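Local structure of exopolyphosphatase (Cytophaga hutchinsonii, 3MDQ) at residues Q157-G162 / L192-K197; I132-D137 / F145-K150; G43-G48 / G163-D168; E116-G121 / Y297-G302. The protein probably hydrolyses inorganic polyphosphate from the chain end to release orthophosphate, as a two-lobed Ppx/GppA-family exopolyphosphatase with an actin-like ATPase fold. All coordinates share one frame; numbering follows the deposited sequence.

Interaction 1. Residues Q157-G162 / L192-K197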
loop_
_atom_site.group_PDB
_atom_site.type_symbol
_atom_site.label_atom_id
_atom_site.label_comp_id
_atom_site.label_asym_id
_atom_site.label_seq_id
_atom_site.Cartn_x
_atom_site.Cartn_y
_atom_site.Cartn_z
ATOM N N GLN A 157 7.460 11.826 1.677
ATOM C CA GLN A 157 6.285 12.509 2.213
ATOM C C GLN A 157 5.070 11.618 2.035
ATOM O O GLN A 157 4.929 10.941 1.017
ATOM C CB GLN A 157 6.089 13.875 1.542
ATOM C CG GLN A 157 5.053 14.724 2.248
ATOM C CD GLN A 157 5.235 16.211 2.036
ATOM O OE1 GLN A 157 6.344 16.690 1.734
ATOM N NE2 GLN A 157 4.142 16.957 2.198
ATOM N N SER A 158 4.194 11.626 3.039
ATOM C CA SER A 158 2.918 10.935 3.007
ATOM C C SER A 158 1.821 11.974 2.799
ATOM O O SER A 158 1.844 13.053 3.390
ATOM C CB SER A 158 2.712 10.241 4.342
ATOM O OG SER A 158 1.460 9.596 4.419
ATOM N N PHE A 159 0.834 11.613 2.005
ATOM C CA PHE A 159 -0.324 12.454 1.727
ATOM C C PHE A 159 -1.611 11.653 2.017
ATOM O O PHE A 159 -1.756 10.506 1.614
ATOM C CB PHE A 159 -0.331 12.877 0.254
ATOM C CG PHE A 159 0.872 13.689 -0.163
ATOM C CD1 PHE A 159 2.043 13.060 -0.558
ATOM C CD2 PHE A 159 0.829 15.065 -0.160
ATOM C CE1 PHE A 159 3.144 13.800 -0.940
ATOM C CE2 PHE A 159 1.915 15.807 -0.548
ATOM C CZ PHE A 159 3.075 15.167 -0.940
ATOM N N GLU A 160 -2.574 12.299 2.669
ATOM C CA GLU A 160 -3.860 11.637 3.034
ATOM C C GLU A 160 -4.831 11.711 1.841
ATOM O O GLU A 160 -5.859 12.419 1.853
ATOM C CB GLU A 160 -4.410 12.229 4.353
ATOM C CG GLU A 160 -3.507 11.878 5.578
ATOM C CD GLU A 160 -3.389 10.338 5.926
ATOM O OE1 GLU A 160 -4.317 9.547 5.640
ATOM O OE2 GLU A 160 -2.377 9.922 6.543
ATOM N N ILE A 161 -4.455 10.985 0.803
ATOM C CA ILE A 161 -5.188 10.935 -0.485
ATOM C C ILE A 161 -5.374 9.496 -0.953
ATOM O O ILE A 161 -5.498 9.197 -2.148
ATOM C CB ILE A 161 -4.444 11.797 -1.562
ATOM C CG1 ILE A 161 -3.080 11.220 -1.875
ATOM C CG2 ILE A 161 -4.396 13.280 -1.119
ATOM C CD1 ILE A 161 -2.332 11.974 -3.041
ATOM N N GLY A 162 -5.404 8.548 -0.007
ATOM C CA GLY A 162 -5.677 7.175 -0.336
ATOM C C GLY A 162 -7.063 7.004 -0.969
ATOM O O GLY A 162 -7.915 7.862 -0.871
ATOM N N LEU A 192 -0.295 17.900 -4.513
ATOM C CA LEU A 192 1.034 17.314 -4.774
ATOM C C LEU A 192 2.148 18.303 -5.026
ATOM O O LEU A 192 3.223 17.941 -5.480
ATOM C CB LEU A 192 0.949 16.283 -5.905
ATOM C CG LEU A 192 0.054 15.094 -5.587
ATOM C CD1 LEU A 192 0.013 14.261 -6.864
ATOM C CD2 LEU A 192 0.571 14.304 -4.386
ATOM N N VAL A 193 1.935 19.575 -4.692
ATOM C CA VAL A 193 2.991 20.553 -4.880
ATOM C C VAL A 193 4.325 20.166 -4.242
ATOM O O VAL A 193 5.342 20.289 -4.880
ATOM C CB VAL A 193 2.535 21.990 -4.444
ATOM C CG1 VAL A 193 3.708 22.971 -4.547
ATOM C CG2 VAL A 193 1.443 22.464 -5.405
ATOM N N PRO A 194 4.313 19.613 -3.023
ATOM C CA PRO A 194 5.605 19.254 -2.411
ATOM C C PRO A 194 6.279 18.118 -3.193
ATOM O O PRO A 194 7.492 18.043 -3.250
ATOM C CB PRO A 194 5.210 18.823 -1.007
ATOM C CG PRO A 194 3.926 19.565 -0.747
ATOM C CD PRO A 194 3.211 19.564 -2.042
ATOM N N LEU A 195 5.473 17.247 -3.805
ATOM C CA LEU A 195 6.031 16.198 -4.642
ATOM C C LEU A 195 6.658 16.766 -5.910
ATOM O O LEU A 195 7.779 16.389 -6.289
ATOM C CB LEU A 195 4.987 15.136 -4.966
ATOM C CG LEU A 195 5.433 14.085 -5.966
ATOM C CD1 LEU A 195 6.538 13.161 -5.384
ATOM C CD2 LEU A 195 4.246 13.227 -6.377
ATOM N N GLU A 196 5.983 17.722 -6.545
ATOM C CA GLU A 196 6.526 18.330 -7.729
ATOM C C GLU A 196 7.883 18.979 -7.428
ATOM O O GLU A 196 8.845 18.873 -8.213
ATOM C CB GLU A 196 5.601 19.424 -8.250
ATOM C CG GLU A 196 4.373 19.021 -8.895
ATOM C CD GLU A 196 3.731 20.298 -9.468
ATOM O OE1 GLU A 196 3.021 21.001 -8.729
ATOM O OE2 GLU A 196 4.064 20.665 -10.615
ATOM N N LYS A 197 7.949 19.677 -6.300
ATOM C CA LYS A 197 9.170 20.361 -5.897
ATOM C C LYS A 197 10.296 19.367 -5.680
ATOM O O LYS A 197 11.412 19.586 -6.132
ATOM C CB LYS A 197 8.906 21.226 -4.663
ATOM C CG LYS A 197 8.094 22.462 -4.997
ATOM C CD LYS A 197 7.879 23.320 -3.757
ATOM C CE LYS A 197 7.077 24.573 -4.074
ATOM N NZ LYS A 197 6.490 25.119 -2.820
#

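Interaction 2. Residues I132-D137 / F145-K150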
loop_
_atom_site.group_PDB
_atom_site.type_symbol
_atom_site.label_atom_id
_atom_site.label_comp_id
_atom_site.label_asym_id
_atom_site.label_seq_id
_atom_site.Cartn_x
_atom_site.Cartn_y
_atom_site.Cartn_z
ATOM N N ILE A 132 18.359 7.112 -9.134
ATOM C CA ILE A 132 17.438 7.916 -8.285
ATOM C C ILE A 132 16.014 7.547 -8.692
ATOM O O ILE A 132 15.614 7.701 -9.854
ATOM C CB ILE A 132 17.676 9.414 -8.464
ATOM C CG1 ILE A 132 19.123 9.802 -8.171
ATOM C CG2 ILE A 132 16.736 10.233 -7.568
ATOM C CD1 ILE A 132 19.595 9.368 -6.886
ATOM N N SER A 133 15.270 7.015 -7.740
ATOM C CA SER A 133 13.996 6.401 -8.027
ATOM C C SER A 133 12.910 7.050 -7.175
ATOM O O SER A 133 13.145 7.391 -6.012
ATOM C CB SER A 133 14.064 4.905 -7.710
ATOM O OG SER A 133 15.203 4.322 -8.406
ATOM N N LEU A 134 11.706 7.156 -7.752
ATOM C CA LEU A 134 10.533 7.576 -7.006
ATOM C C LEU A 134 9.706 6.329 -6.759
ATOM O O LEU A 134 9.258 5.650 -7.718
ATOM C CB LEU A 134 9.736 8.630 -7.777
ATOM C CG LEU A 134 8.395 9.035 -7.168
ATOM C CD1 LEU A 134 8.559 9.710 -5.787
ATOM C CD2 LEU A 134 7.585 9.943 -8.156
ATOM N N ALA A 135 9.479 6.004 -5.485
ATOM C CA ALA A 135 8.580 4.926 -5.117
ATOM C C ALA A 135 7.285 5.485 -4.588
ATOM O O ALA A 135 7.297 6.486 -3.873
ATOM C CB ALA A 135 9.245 3.999 -4.040
HETATM N N MSE A 136 6.176 4.819 -4.939
HETATM C CA MSE A 136 4.852 5.242 -4.495
HETATM C C MSE A 136 4.014 4.064 -3.995
HETATM O O MSE A 136 3.951 3.009 -4.639
HETATM C CB MSE A 136 4.133 6.029 -5.591
HETATM C CG MSE A 136 3.843 5.307 -6.795
HETATM SE SE MSE A 136 2.858 6.522 -8.078
HETATM C CE MSE A 136 1.264 6.834 -7.294
ATOM N N ASP A 137 3.433 4.222 -2.809
ATOM C CA ASP A 137 2.591 3.215 -2.182
ATOM C C ASP A 137 1.191 3.780 -2.067
ATOM O O ASP A 137 0.989 4.753 -1.359
ATOM C CB ASP A 137 3.126 2.813 -0.817
ATOM C CG ASP A 137 2.304 1.692 -0.193
ATOM O OD1 ASP A 137 1.083 1.881 0.029
ATOM O OD2 ASP A 137 2.883 0.603 0.037
ATOM N N PHE A 145 5.192 8.728 -0.914
ATOM C CA PHE A 145 6.149 8.912 -1.970
ATOM C C PHE A 145 7.528 9.016 -1.363
ATOM O O PHE A 145 7.709 9.721 -0.343
ATOM C CB PHE A 145 5.871 10.183 -2.731
ATOM C CG PHE A 145 4.584 10.179 -3.515
ATOM C CD1 PHE A 145 4.528 9.622 -4.762
ATOM C CD2 PHE A 145 3.452 10.773 -2.993
ATOM C CE1 PHE A 145 3.346 9.621 -5.475
ATOM C CE2 PHE A 145 2.288 10.795 -3.716
ATOM C CZ PHE A 145 2.231 10.237 -4.950
ATOM N N ILE A 146 8.492 8.299 -1.945
ATOM C CA ILE A 146 9.863 8.320 -1.478
ATOM C C ILE A 146 10.822 8.456 -2.667
ATOM O O ILE A 146 10.660 7.721 -3.668
ATOM C CB ILE A 146 10.252 7.038 -0.702
ATOM C CG1 ILE A 146 9.218 6.657 0.362
ATOM C CG2 ILE A 146 11.666 7.184 -0.088
ATOM C CD1 ILE A 146 8.224 5.633 -0.096
ATOM N N ILE A 147 11.797 9.373 -2.586
ATOM C CA ILE A 147 12.832 9.482 -3.588
ATOM C C ILE A 147 14.126 8.983 -2.983
ATOM O O ILE A 147 14.500 9.457 -1.940
ATOM C CB ILE A 147 12.982 10.895 -4.128
ATOM C CG1 ILE A 147 11.710 11.352 -4.839
ATOM C CG2 ILE A 147 14.213 11.015 -5.060
ATOM C CD1 ILE A 147 11.673 12.812 -5.257
ATOM N N GLY A 148 14.747 7.992 -3.614
ATOM C CA GLY A 148 15.982 7.438 -3.090
ATOM C C GLY A 148 16.617 6.438 -4.006
ATOM O O GLY A 148 16.298 6.349 -5.199
ATOM N N ASN A 149 17.544 5.659 -3.442
ATOM C CA ASN A 149 18.279 4.625 -4.196
ATOM C C ASN A 149 18.607 3.494 -3.271
ATOM O O ASN A 149 17.958 3.354 -2.265
ATOM C CB ASN A 149 19.518 5.239 -4.870
ATOM C CG ASN A 149 20.474 5.870 -3.868
ATOM O OD1 ASN A 149 20.547 5.478 -2.713
ATOM N ND2 ASN A 149 21.243 6.848 -4.334
ATOM N N LYS A 150 19.588 2.648 -3.606
ATOM C CA LYS A 150 19.828 1.450 -2.839
ATOM C C LYS A 150 20.267 1.718 -1.417
ATOM O O LYS A 150 20.104 0.844 -0.547
ATOM C CB LYS A 150 20.878 0.538 -3.511
ATOM C CG LYS A 150 22.303 1.041 -3.479
ATOM C CD LYS A 150 23.232 -0.053 -4.048
ATOM C CE LYS A 150 24.697 0.352 -3.992
ATOM N NZ LYS A 150 25.546 -0.699 -4.630
#

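Interaction 3. Residues G43-G48 / G163-D168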
loop_
_atom_site.group_PDB
_atom_site.type_symbol
_atom_site.label_atom_id
_atom_site.label_comp_id
_atom_site.label_asym_id
_atom_site.label_seq_id
_atom_site.Cartn_x
_atom_site.Cartn_y
_atom_site.Cartn_z
ATOM N N GLY A 43 -17.146 4.160 5.743
ATOM C CA GLY A 43 -18.151 4.813 6.578
ATOM C C GLY A 43 -17.608 5.855 7.551
ATOM O O GLY A 43 -18.410 6.510 8.257
ATOM N N GLY A 44 -16.286 6.037 7.623
ATOM C CA GLY A 44 -15.727 6.982 8.587
ATOM C C GLY A 44 -14.501 7.816 8.285
ATOM O O GLY A 44 -14.353 8.899 8.841
ATOM N N ILE A 45 -13.630 7.348 7.396
ATOM C CA ILE A 45 -12.334 7.953 7.285
ATOM C C ILE A 45 -12.364 9.427 6.959
ATOM O O ILE A 45 -11.588 10.163 7.566
ATOM C CB ILE A 45 -11.399 7.145 6.364
ATOM C CG1 ILE A 45 -9.940 7.573 6.601
ATOM C CG2 ILE A 45 -11.884 7.149 4.891
ATOM C CD1 ILE A 45 -8.898 6.635 5.943
ATOM N N THR A 46 -13.217 9.868 6.022
ATOM C CA THR A 46 -13.191 11.296 5.656
ATOM C C THR A 46 -13.865 12.174 6.707
ATOM O O THR A 46 -13.750 13.397 6.635
ATOM C CB THR A 46 -13.834 11.579 4.272
ATOM O OG1 THR A 46 -15.197 11.212 4.304
ATOM C CG2 THR A 46 -13.108 10.781 3.190
ATOM N N LYS A 47 -14.505 11.550 7.705
ATOM C CA LYS A 47 -15.151 12.285 8.779
ATOM C C LYS A 47 -14.357 12.157 10.063
ATOM O O LYS A 47 -14.749 12.715 11.080
ATOM C CB LYS A 47 -16.593 11.804 8.980
ATOM C CG LYS A 47 -17.532 12.060 7.781
ATOM C CD LYS A 47 -17.633 13.544 7.471
ATOM C CE LYS A 47 -18.577 13.847 6.292
ATOM N NZ LYS A 47 -18.668 15.332 6.118
ATOM N N GLY A 48 -13.224 11.468 10.004
ATOM C CA GLY A 48 -12.289 11.459 11.124
ATOM C C GLY A 48 -12.562 10.451 12.217
ATOM O O GLY A 48 -12.127 10.659 13.328
ATOM N N GLY A 163 -7.256 5.889 -1.658
ATOM C CA GLY A 163 -8.424 5.750 -2.530
ATOM C C GLY A 163 -9.752 5.794 -1.835
ATOM O O GLY A 163 -10.703 6.273 -2.420
ATOM N N GLN A 164 -9.841 5.250 -0.627
ATOM C CA GLN A 164 -11.117 5.327 0.116
ATOM C C GLN A 164 -11.475 6.779 0.402
ATOM O O GLN A 164 -12.646 7.170 0.296
ATOM C CB GLN A 164 -11.036 4.509 1.421
ATOM C CG GLN A 164 -12.330 4.504 2.256
ATOM C CD GLN A 164 -13.399 3.655 1.604
ATOM O OE1 GLN A 164 -13.293 2.430 1.621
ATOM N NE2 GLN A 164 -14.388 4.289 0.978
ATOM N N ARG A 165 -10.478 7.587 0.769
ATOM C CA ARG A 165 -10.734 9.013 0.983
ATOM C C ARG A 165 -11.182 9.691 -0.289
ATOM O O ARG A 165 -12.118 10.474 -0.248
ATOM C CB ARG A 165 -9.489 9.731 1.508
ATOM C CG ARG A 165 -9.004 9.255 2.856
ATOM C CD ARG A 165 -7.814 10.169 3.282
ATOM N NE ARG A 165 -7.217 9.749 4.531
ATOM C CZ ARG A 165 -7.567 10.218 5.734
ATOM N NH1 ARG A 165 -8.555 11.094 5.856
ATOM N NH2 ARG A 165 -6.928 9.793 6.806
ATOM N N LEU A 166 -10.537 9.393 -1.410
ATOM C CA LEU A 166 -10.851 10.047 -2.678
ATOM C C LEU A 166 -12.275 9.743 -3.101
ATOM O O LEU A 166 -13.009 10.683 -3.453
ATOM C CB LEU A 166 -9.893 9.630 -3.774
ATOM C CG LEU A 166 -8.428 10.048 -3.572
ATOM C CD1 LEU A 166 -7.591 9.552 -4.735
ATOM C CD2 LEU A 166 -8.262 11.563 -3.320
ATOM N N ILE A 167 -12.713 8.473 -3.045
ATOM C CA ILE A 167 -14.043 8.127 -3.527
ATOM C C ILE A 167 -15.140 8.577 -2.543
ATOM O O ILE A 167 -16.311 8.679 -2.925
ATOM C CB ILE A 167 -14.217 6.640 -3.880
ATOM C CG1 ILE A 167 -14.086 5.724 -2.662
ATOM C CG2 ILE A 167 -13.213 6.240 -4.991
ATOM C CD1 ILE A 167 -14.241 4.297 -2.972
ATOM N N ASP A 168 -14.795 8.833 -1.285
ATOM C CA ASP A 168 -15.777 9.322 -0.321
ATOM C C ASP A 168 -15.900 10.815 -0.330
ATOM O O ASP A 168 -16.984 11.340 -0.046
ATOM C CB ASP A 168 -15.407 8.860 1.100
ATOM C CG ASP A 168 -15.669 7.395 1.321
ATOM O OD1 ASP A 168 -16.220 6.706 0.434
ATOM O OD2 ASP A 168 -15.347 6.940 2.440
HETATM O O HOH W 1 -17.174 4.937 3.084
HETATM O O HOH W 2 -15.444 8.533 4.610
#

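Interaction 4. Residues E116-G121 / Y297-G302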
loop_
_atom_site.group_PDB
_atom_site.type_symbol
_atom_site.label_atom_id
_atom_site.label_comp_id
_atom_site.label_asym_id
_atom_site.label_seq_id
_atom_site.Cartn_x
_atom_site.Cartn_y
_atom_site.Cartn_z
ATOM N N GLU A 116 9.292 5.733 5.188
ATOM C CA GLU A 116 10.653 5.192 5.388
ATOM C C GLU A 116 10.645 3.673 5.398
ATOM O O GLU A 116 11.524 3.004 4.818
ATOM C CB GLU A 116 11.267 5.750 6.666
ATOM C CG GLU A 116 11.505 7.227 6.594
ATOM C CD GLU A 116 11.803 7.845 7.935
ATOM O OE1 GLU A 116 11.719 7.182 8.985
ATOM O OE2 GLU A 116 12.071 9.060 7.930
ATOM N N LEU A 117 9.696 3.097 6.136
ATOM C CA LEU A 117 9.651 1.655 6.289
ATOM C C LEU A 117 9.269 0.999 4.972
ATOM O O LEU A 117 9.862 -0.010 4.589
ATOM C CB LEU A 117 8.683 1.270 7.411
ATOM C CG LEU A 117 9.075 1.670 8.809
ATOM C CD1 LEU A 117 7.853 1.558 9.732
ATOM C CD2 LEU A 117 10.238 0.783 9.328
ATOM N N ILE A 118 8.298 1.559 4.264
ATOM C CA ILE A 118 7.952 1.061 2.929
ATOM C C ILE A 118 9.211 1.023 2.049
ATOM O O ILE A 118 9.480 0.015 1.367
ATOM C CB ILE A 118 6.871 1.901 2.261
ATOM C CG1 ILE A 118 5.534 1.653 2.980
ATOM C CG2 ILE A 118 6.786 1.583 0.753
ATOM C CD1 ILE A 118 4.480 2.732 2.731
ATOM N N PHE A 119 9.965 2.113 2.042
ATOM C CA PHE A 119 11.150 2.163 1.164
ATOM C C PHE A 119 12.203 1.124 1.536
ATOM O O PHE A 119 12.877 0.577 0.639
ATOM C CB PHE A 119 11.768 3.558 1.088
ATOM C CG PHE A 119 12.611 3.793 -0.135
ATOM C CD1 PHE A 119 12.033 3.882 -1.397
ATOM C CD2 PHE A 119 13.970 3.916 -0.026
ATOM C CE1 PHE A 119 12.794 4.133 -2.523
ATOM C CE2 PHE A 119 14.748 4.203 -1.170
ATOM C CZ PHE A 119 14.169 4.297 -2.374
ATOM N N ARG A 120 12.338 0.800 2.826
ATOM C CA ARG A 120 13.251 -0.293 3.193
ATOM C C ARG A 120 12.810 -1.606 2.548
ATOM O O ARG A 120 13.662 -2.391 2.128
ATOM C CB ARG A 120 13.336 -0.455 4.715
ATOM C CG ARG A 120 14.174 -1.620 5.164
ATOM C CD ARG A 120 15.656 -1.384 4.854
ATOM N NE ARG A 120 16.506 -2.538 5.162
ATOM C CZ ARG A 120 16.747 -3.554 4.346
ATOM N NH1 ARG A 120 16.184 -3.650 3.154
ATOM N NH2 ARG A 120 17.558 -4.521 4.764
ATOM N N GLY A 121 11.509 -1.852 2.465
ATOM C CA GLY A 121 11.018 -3.041 1.763
ATOM C C GLY A 121 11.300 -2.993 0.265
ATOM O O GLY A 121 11.777 -3.979 -0.329
ATOM N N TYR A 297 7.171 -6.127 -2.406
ATOM C CA TYR A 297 7.377 -5.789 -0.974
ATOM C C TYR A 297 6.875 -4.398 -0.693
ATOM O O TYR A 297 7.013 -3.483 -1.517
ATOM C CB TYR A 297 8.856 -5.830 -0.623
ATOM C CG TYR A 297 9.501 -7.194 -0.560
ATOM C CD1 TYR A 297 8.840 -8.355 -0.975
ATOM C CD2 TYR A 297 10.796 -7.316 -0.099
ATOM C CE1 TYR A 297 9.452 -9.578 -0.893
ATOM C CE2 TYR A 297 11.402 -8.535 -0.009
ATOM C CZ TYR A 297 10.726 -9.661 -0.423
ATOM O OH TYR A 297 11.371 -10.883 -0.336
ATOM N N SER A 298 6.303 -4.208 0.487
ATOM C CA SER A 298 5.784 -2.929 0.903
ATOM C C SER A 298 5.997 -2.813 2.437
ATOM O O SER A 298 7.010 -3.261 2.951
ATOM C CB SER A 298 4.335 -2.747 0.464
ATOM O OG SER A 298 3.474 -3.713 1.005
ATOM N N LEU A 299 5.081 -2.169 3.148
ATOM C CA LEU A 299 5.312 -1.879 4.554
ATOM C C LEU A 299 5.704 -3.080 5.408
ATOM O O LEU A 299 6.651 -2.992 6.183
ATOM C CB LEU A 299 4.082 -1.191 5.189
ATOM C CG LEU A 299 4.159 -0.896 6.681
ATOM C CD1 LEU A 299 5.267 0.090 6.984
ATOM C CD2 LEU A 299 2.785 -0.335 7.131
ATOM N N LYS A 300 4.978 -4.188 5.291
ATOM C CA LYS A 300 5.221 -5.320 6.191
ATOM C C LYS A 300 6.648 -5.875 6.034
ATOM O O LYS A 300 7.315 -6.206 7.016
ATOM C CB LYS A 300 4.160 -6.413 6.008
ATOM C CG LYS A 300 4.156 -7.137 4.683
ATOM C CD LYS A 300 2.833 -7.893 4.378
ATOM C CE LYS A 300 2.899 -8.749 3.040
ATOM N NZ LYS A 300 3.149 -7.859 1.916
ATOM N N GLU A 301 7.113 -5.934 4.789
ATOM C CA GLU A 301 8.484 -6.334 4.532
ATOM C C GLU A 301 9.493 -5.291 5.008
ATOM O O GLU A 301 10.543 -5.633 5.515
ATOM C CB GLU A 301 8.743 -6.664 3.073
ATOM C CG GLU A 301 8.068 -7.955 2.605
ATOM C CD GLU A 301 6.631 -7.824 2.188
ATOM O OE1 GLU A 301 6.093 -6.697 2.017
ATOM O OE2 GLU A 301 5.989 -8.919 2.009
ATOM N N GLY A 302 9.171 -4.014 4.855
ATOM C CA GLY A 302 10.042 -3.004 5.398
ATOM C C GLY A 302 10.198 -3.064 6.887
ATOM O O GLY A 302 11.282 -2.820 7.410
#

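Interaction 1. Residues Q157-G162 / L192-K197
Leu192 sets its CD2 methyl squarely over one face of the Phe159 ring, 4.1 Å from the centroid and only 2° off the ring normal, a CH-pi contact. This is the close-packed half of the joint between edge strand 153-159 and the start of helix 193-202, whose short segments run nearly antiparallel at 152°. The same methyl also meets Ile161 CD1 at 4.0 Å; Ile161 reaches it with its CG1 branch held between backbone N and carbonyl carbon (chi1 65°) and then extended. At the far end of the ring Phe159 CZ lies 4.2 Å from Pro194 CB, a contact at the ring edge, and Leu195 CB lies 4.5 Å from the same CZ. Leu279 of helix 267-286 touches both Ile161 and Leu192, and Val191 backs Phe159. The other side is nearer solvent, Gln157 and Pro194 both being partly exposed. Here Gln157 stretches out and lays its terminal amide obliquely across the proline, with OE1 3.7 Å and NE2 3.9 Å from Pro194 CB. Putting an alanine at Gln157 would remove this amide and is likely to leave the Pro194 ring less covered. Ser158 and Glu160 lie away from the helix; Glu160, in the turn after the strand, bridges to Arg86 and Arg165. Across the two segments everything is van der Waals contact and CH-pi, which implies that fit between shapes, rather than polar pairing, sets how the helix rests on the strand.

Interaction 2. Residues I132-D137 / F145-K150
Phe145 lies alongside Met136, present as selenomethionine, the two side chains pointing the same way. CE1 of Phe145 comes to 3.7 Å from Met136 CB, and Met136 SE lies 5.3 Å from the ring centroid in an oblique Met-aromatic contact. The bend of the selenomethionine at its last torsion (chi3 -67°) turns the CE methyl back toward the ring. On the same face of this beta hairpin Leu134 CD1 touches Ile147 CG1 at 3.7 Å and also approaches Phe145 CB, so the non-hydrogen-bonded pairs Met136-Phe145 and Leu134-Ile147 form one apolar layer. Ile132 extends it, with its CG2 meeting Ile147 CG2 at 3.6 Å. The backbones are joined by two hydrogen-bonded pairs. Ala135 N gives a nearly straight bond to Ile146 O (2.8 Å, 168°), and Ile146 N answers to Ala135 O; Ser133 and Gly148 exchange N-H and C=O likewise, with Ser133 N 2.8 Å from Gly148 O. Between these rungs the Ile147 CA hydrogen points at Ser133 O, the carbon and oxygen 3.2 Å apart. An alanine in place of Phe145 would probably open a gap beside Met136 and leave the selenomethionine end less restrained. Ala135 and Ile146 face the other way, meeting Phe119 of helix 111-125, while the layer of Leu134, Met136 and Phe145 is covered by Val283 of helix 267-286. Strand 133-138 continues on its other side into parallel pairing with strand 206-210, and strand 143-148 pairs outward with strand 153-159, so the hairpin lies inside the sheet, sandwiched between helices.

Interaction 3. Residues G43-G48 / G163-D168
Ile45 covers one face of the Arg165 guanidinium, joining a 3-10 turn in the loop before helix 52-71 to the first turns of helix 163-169. In this actin-like fold the two elements probably belong to different lobes, each built round its own sheet, and the contact is consistent with a bridge between them. Van der Waals contact makes up most of it. Ile45 CG1 sits 3.6 Å above the guanidinium plane over its centre, and the two side chains cross at about a right angle; with chi1 at -163° that branch extends away from the isoleucine nitrogen and onto the arginine. The other branch, Ile45 CG2, rests 3.8 Å from Gln164 CG. Thr46 adds its methyl, with CG2 3.7 Å from Asp168 CB and 3.6 Å from Arg165 O. Charged and polar bonds hold the arginine: NE donates to Gly141 O, while NH2 pairs with Glu160 in a salt bridge and bonds to Ser87. With its rotation so fixed, the group offers a flat platform to the isoleucine, and the nearby carboxylate of Glu160 would probably temper its charge. Within the helix Gln164 NE2 makes a weak bond to Asp168 OD1, one turn on. Water-mediated bonds supply the polar link between the segments. One water takes the N-H of Gly43 and another that of Thr46, and both donate to the same oxygen: Asp168 OD2 stands 2.8 Å from water 1 and 2.7 Å from water 2.

Interaction 4. Residues E116-G121 / Y297-G302
Leu299 holds CG trans to its own nitrogen (chi1 177°), and Leu117 carries CG opposite its carbonyl carbon (chi1 -67°); the two leucines then cross obliquely, with Leu299 CD1 3.6 Å from Leu117 CB. Beside them Ile118 lays CG1 along the first turn of helix 299-309, 3.9 Å from Leu299 CB. These side chains flank a much closer approach of backbone on backbone. The CA atoms of Gly121 and Gly302 stand 3.8 Å apart, and Gly302 CA comes to 3.1 Å from Leu117 O in a CA-H...O contact with an angle of 155° at the hydrogen. Neither glycine has room for a CB, which would run into backbone atoms of the facing segment. At one end of the crossing Gly121 O approaches Tyr297 in the neighbourhood of the ring plane, 3.5 Å from CD2 of that tyrosine. The ring in turn has Glu301 CG over one face. The start of helix 299-309 is held from within: Ser298 N, at the N-cap position, donates to Glu301 OE1 at 2.9 Å in a nearly straight bond, while the serine hydroxyl makes no capping bond. Lys300 NZ forms a salt bridge to Glu301 OE2, meeting its syn lone pair. Arg120 leads away to a salt bridge with Asp309, at the far end of helix 299-309. Helix 111-125 runs between the last strand of the first sheet and the first of the second, so this glycine-lined crossing of two helices is consistent with the interlobe hinge of actin-like ATPases.

How the interactions relate
Interactions 1 and 2 lie in one lobe and share a sheet. Strand 145-148 pairs with 157-159, and Phe145 of interaction 2 packs against Phe159, Leu192 and Leu195 of interaction 1. The hairpin is buried and adds backbone hydrogen bonds to its apolar layers, whereas interaction 1 has side-chain packing alone and a partly exposed side. Interaction 4 covers the other face of the hairpin through Phe119, and its buried glycines bring helix backbones together. Interaction 3, partly buried and about 24 Å from interaction 4 between centres, probably also joins the lobes but relies on waters and a guanidinium covered by an isoleucine; Arg165 salt-bridges to Glu160, tying it to interaction 1.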